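Local coordinates for protein transcriptional regulator (Rhodococcus sp., PDB 2O0Y) that probably binds DNA and regulates transcription as a member of the IclR family, with a helix-turn-helix domain joined to a GAF-like effector-binding domain, at residues 122-127 with 138-143; 97-102 with 249-254. One frame throughout, in Å; residues are numbered along the deposited sequence.

Contact 1 of 2, residues 122-127 with 138-143; sequences LSRVVV and SVIPLG
Val126 of strand 123-130 lies against the loop residues Ile140, Pro141 and Leu142. This is the effector-binding domain of an IclR-type regulator, with a GAF-like antiparallel sheet. The loop leads from strand 123-130 on to strand 146-147, an edge strand antiparallel to 123-130. The CB of Val126 faces the loop, with the carbonyl O of Pro141 as its neighbour. Its two methyls then part. Val126 CG1 stands opposite the backbone N (chi1 176°) and reaches CG of Leu142 at 4.0 Å. Val126 CG2 meets CG2 of Ile140, also at 4.0 Å. The valine thus fits between two loop side chains. Leu142 carries on past it, and its CD2 lies 3.9 Å from the carbonyl carbon of Val127. The far end of Ile140 comes near the edge of the Arg124 guanidinium, which is hydrogen-bonded to the hydroxyl of Tyr117.

The backbone of Val126 is held at both polar atoms. Its N donates to a water that in turn donates to Pro141 O, at 2.7 Å. Val126 O accepts from Gly143 N at 2.8 Å, with an N-H...O angle of 155°. The phi of Gly143, 72°, is a left-handed backbone conformation that glycine reaches easily. One methyl of Val125 presses on this glycine, with Val125 CG1 3.4 Å from Gly143 CA.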
loop_
_atom_site.group_PDB
_atom_site.type_symbol
_atom_site.label_atom_id
_atom_site.label_comp_id
_atom_site.label_asym_id
_atom_site.label_seq_id
_atom_site.Cartn_x
_atom_site.Cartn_y
_atom_site.Cartn_z
ATOM N N LEU B 122 -1.968 5.922 12.773
ATOM C CA LEU B 122 -1.872 6.844 13.911
ATOM C C LEU B 122 -0.415 7.138 14.302
ATOM O O LEU B 122 -0.126 7.397 15.470
ATOM C CB LEU B 122 -2.618 6.301 15.135
ATOM C CG LEU B 122 -4.110 5.930 15.033
ATOM C CD1 LEU B 122 -4.595 5.240 16.315
ATOM C CD2 LEU B 122 -4.983 7.147 14.725
ATOM N N SER B 123 0.489 7.115 13.321
ATOM C CA SER B 123 1.908 7.270 13.574
ATOM C C SER B 123 2.483 8.317 12.640
ATOM O O SER B 123 1.870 8.635 11.607
ATOM C CB SER B 123 2.608 5.946 13.284
ATOM O OG SER B 123 2.091 4.914 14.106
ATOM N N ARG B 124 3.663 8.842 12.996
ATOM C CA ARG B 124 4.456 9.689 12.123
ATOM C C ARG B 124 5.709 8.908 11.757
ATOM O O ARG B 124 6.216 8.107 12.569
ATOM C CB ARG B 124 4.838 10.996 12.804
ATOM C CG ARG B 124 5.877 10.850 13.927
ATOM C CD ARG B 124 6.389 12.239 14.431
ATOM N NE ARG B 124 6.349 12.121 15.861
ATOM C CZ ARG B 124 7.369 11.899 16.677
ATOM N NH1 ARG B 124 8.623 11.879 16.263
ATOM N NH2 ARG B 124 7.092 11.751 17.944
ATOM N N VAL B 125 6.170 9.122 10.527
ATOM C CA VAL B 125 7.268 8.373 9.937
ATOM C C VAL B 125 8.114 9.359 9.200
ATOM O O VAL B 125 7.608 10.158 8.405
ATOM C CB VAL B 125 6.754 7.335 8.918
ATOM C CG1 VAL B 125 7.893 6.400 8.467
ATOM C CG2 VAL B 125 5.648 6.528 9.549
ATOM N N VAL B 126 9.412 9.311 9.458
ATOM C CA VAL B 126 10.371 10.118 8.686
ATOM C C VAL B 126 10.633 9.395 7.399
ATOM O O VAL B 126 10.998 8.198 7.376
ATOM C CB VAL B 126 11.706 10.363 9.470
ATOM C CG1 VAL B 126 12.678 11.091 8.651
ATOM C CG2 VAL B 126 11.422 11.159 10.743
ATOM N N VAL B 127 10.358 10.082 6.298
ATOM C CA VAL B 127 10.535 9.444 4.996
ATOM C C VAL B 127 11.650 10.070 4.168
ATOM O O VAL B 127 12.043 9.552 3.119
ATOM C CB VAL B 127 9.213 9.438 4.215
ATOM C CG1 VAL B 127 8.177 8.487 4.934
ATOM C CG2 VAL B 127 8.692 10.882 3.967
ATOM N N SER B 138 19.355 15.691 16.384
ATOM C CA SER B 138 18.292 14.683 16.232
ATOM C C SER B 138 18.753 13.657 15.228
ATOM O O SER B 138 19.248 13.993 14.138
ATOM C CB SER B 138 16.960 15.258 15.679
ATOM O OG SER B 138 16.265 14.205 14.967
ATOM N N VAL B 139 18.610 12.392 15.587
ATOM C CA VAL B 139 19.030 11.310 14.694
ATOM C C VAL B 139 17.929 10.232 14.596
ATOM O O VAL B 139 18.242 9.025 14.491
ATOM C CB VAL B 139 20.373 10.703 15.175
ATOM C CG1 VAL B 139 20.321 10.341 16.660
ATOM C CG2 VAL B 139 20.730 9.500 14.370
ATOM N N ILE B 140 16.667 10.653 14.591
ATOM C CA ILE B 140 15.498 9.745 14.412
ATOM C C ILE B 140 15.612 8.829 13.184
ATOM O O ILE B 140 15.827 9.322 12.072
ATOM C CB ILE B 140 14.183 10.561 14.282
ATOM C CG1 ILE B 140 13.857 11.262 15.575
ATOM C CG2 ILE B 140 12.976 9.654 14.090
ATOM C CD1 ILE B 140 12.750 10.489 16.319
ATOM N N PRO B 141 15.445 7.504 13.361
ATOM C CA PRO B 141 15.529 6.623 12.203
ATOM C C PRO B 141 14.417 6.766 11.166
ATOM O O PRO B 141 13.256 7.031 11.521
ATOM C CB PRO B 141 15.484 5.222 12.815
ATOM C CG PRO B 141 14.888 5.384 14.117
ATOM C CD PRO B 141 15.240 6.748 14.610
ATOM N N LEU B 142 14.785 6.585 9.898
ATOM C CA LEU B 142 13.846 6.647 8.781
ATOM C C LEU B 142 12.913 5.447 8.749
ATOM O O LEU B 142 13.339 4.324 9.039
ATOM C CB LEU B 142 14.584 6.769 7.435
ATOM C CG LEU B 142 15.048 8.211 7.197
ATOM C CD1 LEU B 142 16.473 8.383 7.595
ATOM C CD2 LEU B 142 14.855 8.568 5.763
ATOM N N GLY B 143 11.639 5.678 8.430
ATOM C CA GLY B 143 10.712 4.566 8.235
ATOM C C GLY B 143 10.304 3.824 9.496
ATOM O O GLY B 143 9.692 2.752 9.418
HETATM O O HOH W 1 10.657 7.579 11.408
#

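Contact 2 of 2, residues 97-102 with 249-254; sequences EEVVDI and EEISAI
Ile102 and Ile254 point their side chains at each other from neighbouring helices, and their CD1 methyls meet tip to tip at 3.5 Å. That is tighter than a usual carbon-carbon contact. Both isoleucines have nearly the same shape. CG1 lies opposite the carbonyl carbon, and CD1 is extended beyond it (chi2 159° in Ile102 and 160° in Ile254). This stretched form carries each methyl toward the opposing helix.

Ile251 has similar torsions, but its CB does not face the other helix directly. It slides past Ile102 in the opposite sense, and Ile251 CD1 lies 3.9 Å from Ile102 CG2. Its CG2 turns to Val99, and the two side chains cross at about a right angle. Val99 CG1 lies on Ile251, while Val99 CG2 touches Ile251 CG2 and packs closer on Ile254 CG2, at 3.7 Å.

The axes of 97-102 and 249-254 approach to 9.8 Å and run antiparallel, 179° between their directions. Helix 97-110, just before strand 113-120, and helix 237-254, after strand 219-228, lie side by side in the GAF-like part of the chain. Ile251 also touches Leu212 of sheet strand 205-213, while Leu256 adjoins both Val99 and Ile251.

Two glutamates border the apolar group. Glu250 rests its CB on Ile102 CD1 at 3.7 Å, and its extended chain brings OE1 beside Ile102 CG1. Glu98 OE1 lies 3.9 Å from Ile254 CD1.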
loop_
_atom_site.group_PDB
_atom_site.type_symbol
_atom_site.label_atom_id
_atom_site.label_comp_id
_atom_site.label_asym_id
_atom_site.label_seq_id
_atom_site.Cartn_x
_atom_site.Cartn_y
_atom_site.Cartn_z
ATOM N N GLU B 97 14.766 15.737 -6.252
ATOM C CA GLU B 97 16.117 16.086 -5.848
ATOM C C GLU B 97 16.213 17.584 -5.474
ATOM O O GLU B 97 16.959 17.948 -4.559
ATOM C CB GLU B 97 17.153 15.585 -6.902
ATOM C CG GLU B 97 17.820 16.623 -7.731
ATOM C CD GLU B 97 18.750 16.001 -8.819
ATOM N N GLU B 98 15.424 18.445 -6.120
ATOM C CA GLU B 98 15.361 19.879 -5.734
ATOM C C GLU B 98 14.770 20.106 -4.359
ATOM O O GLU B 98 15.105 21.083 -3.706
ATOM C CB GLU B 98 14.520 20.694 -6.709
ATOM C CG GLU B 98 15.219 21.024 -8.015
ATOM C CD GLU B 98 14.431 22.038 -8.858
ATOM O OE1 GLU B 98 13.190 22.192 -8.614
ATOM O OE2 GLU B 98 15.059 22.654 -9.774
ATOM N N VAL B 99 13.863 19.229 -3.934
ATOM C CA VAL B 99 13.353 19.293 -2.559
ATOM C C VAL B 99 14.450 18.836 -1.571
ATOM O O VAL B 99 14.658 19.436 -0.520
ATOM C CB VAL B 99 12.104 18.417 -2.435
ATOM C CG1 VAL B 99 11.811 18.042 -0.949
ATOM C CG2 VAL B 99 10.879 19.102 -3.183
ATOM N N VAL B 100 15.154 17.766 -1.884
ATOM C CA VAL B 100 16.312 17.370 -1.044
ATOM C C VAL B 100 17.361 18.492 -0.942
ATOM O O VAL B 100 17.818 18.806 0.166
ATOM C CB VAL B 100 16.917 16.045 -1.486
ATOM C CG1 VAL B 100 17.990 15.625 -0.519
ATOM C CG2 VAL B 100 15.797 14.961 -1.490
ATOM N N ASP B 101 17.691 19.140 -2.052
ATOM C CA ASP B 101 18.572 20.338 -1.997
ATOM C C ASP B 101 18.053 21.384 -1.000
ATOM O O ASP B 101 18.818 21.915 -0.189
ATOM C CB ASP B 101 18.717 21.021 -3.362
ATOM C CG ASP B 101 19.425 20.161 -4.371
ATOM O OD1 ASP B 101 20.086 19.186 -3.971
ATOM O OD2 ASP B 101 19.289 20.461 -5.589
ATOM N N ILE B 102 16.760 21.688 -1.044
ATOM C CA ILE B 102 16.218 22.705 -0.112
ATOM C C ILE B 102 16.369 22.238 1.332
ATOM O O ILE B 102 16.714 23.015 2.193
ATOM C CB ILE B 102 14.719 23.039 -0.427
ATOM C CG1 ILE B 102 14.602 23.841 -1.731
ATOM C CG2 ILE B 102 14.066 23.793 0.722
ATOM C CD1 ILE B 102 13.163 23.759 -2.358
ATOM N N GLU B 249 7.556 26.633 1.961
ATOM C CA GLU B 249 6.846 27.309 0.887
ATOM C C GLU B 249 7.412 26.815 -0.445
ATOM O O GLU B 249 6.654 26.479 -1.347
ATOM C CB GLU B 249 7.022 28.822 1.018
ATOM C CG GLU B 249 6.247 29.415 2.214
ATOM C CD GLU B 249 6.397 30.943 2.407
ATOM O OE1 GLU B 249 7.215 31.585 1.685
ATOM O OE2 GLU B 249 5.694 31.496 3.306
ATOM N N GLU B 250 8.743 26.805 -0.564
ATOM C CA GLU B 250 9.447 26.375 -1.788
ATOM C C GLU B 250 9.169 24.916 -2.136
ATOM O O GLU B 250 8.960 24.592 -3.276
ATOM C CB GLU B 250 10.945 26.583 -1.626
ATOM C CG GLU B 250 11.343 28.089 -1.617
ATOM C CD GLU B 250 12.710 28.348 -1.030
ATOM O OE1 GLU B 250 13.559 27.452 -1.045
ATOM O OE2 GLU B 250 12.952 29.475 -0.545
ATOM N N ILE B 251 9.208 24.033 -1.134
ATOM C CA ILE B 251 8.930 22.592 -1.322
ATOM C C ILE B 251 7.461 22.357 -1.736
ATOM O O ILE B 251 7.162 21.552 -2.642
ATOM C CB ILE B 251 9.303 21.790 -0.010
ATOM C CG1 ILE B 251 10.828 21.743 0.166
ATOM C CG2 ILE B 251 8.755 20.399 -0.058
ATOM C CD1 ILE B 251 11.231 21.323 1.613
ATOM N N SER B 252 6.532 23.056 -1.102
ATOM C CA SER B 252 5.139 22.928 -1.484
ATOM C C SER B 252 4.963 23.462 -2.916
ATOM O O SER B 252 4.198 22.889 -3.692
ATOM C CB SER B 252 4.208 23.662 -0.514
ATOM O OG SER B 252 4.145 22.989 0.735
ATOM N N ALA B 253 5.672 24.539 -3.271
ATOM C CA ALA B 253 5.590 25.037 -4.671
ATOM C C ALA B 253 6.045 24.005 -5.697
ATOM O O ALA B 253 5.413 23.873 -6.738
ATOM C CB ALA B 253 6.345 26.354 -4.863
ATOM N N ILE B 254 7.141 23.307 -5.408
ATOM C CA ILE B 254 7.689 22.244 -6.270
ATOM C C ILE B 254 6.736 21.046 -6.291
ATOM O O ILE B 254 6.427 20.508 -7.354
ATOM C CB ILE B 254 9.100 21.797 -5.751
ATOM C CG1 ILE B 254 10.131 22.878 -6.056
ATOM C CG2 ILE B 254 9.577 20.488 -6.391
ATOM C CD1 ILE B 254 11.381 22.784 -5.197
#

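How the contacts relate
Both contacts belong to the GAF-like domain but join different parts of it. Contact 1 ties a strand near one side of the antiparallel sheet to the loop that follows it. Contact 2 pairs helix 97-110 with helix 237-254. Both segments of contact 1 fall in the sequence between 97-102 and 249-254. The centres of the two contacts are 19 Å apart, and their nearest atoms are about 8 Å apart. Strand 113-120 follows helix 97-110 and is the neighbour of strand 123-130 in the sheet. It therefore connects the two contacts in sequence.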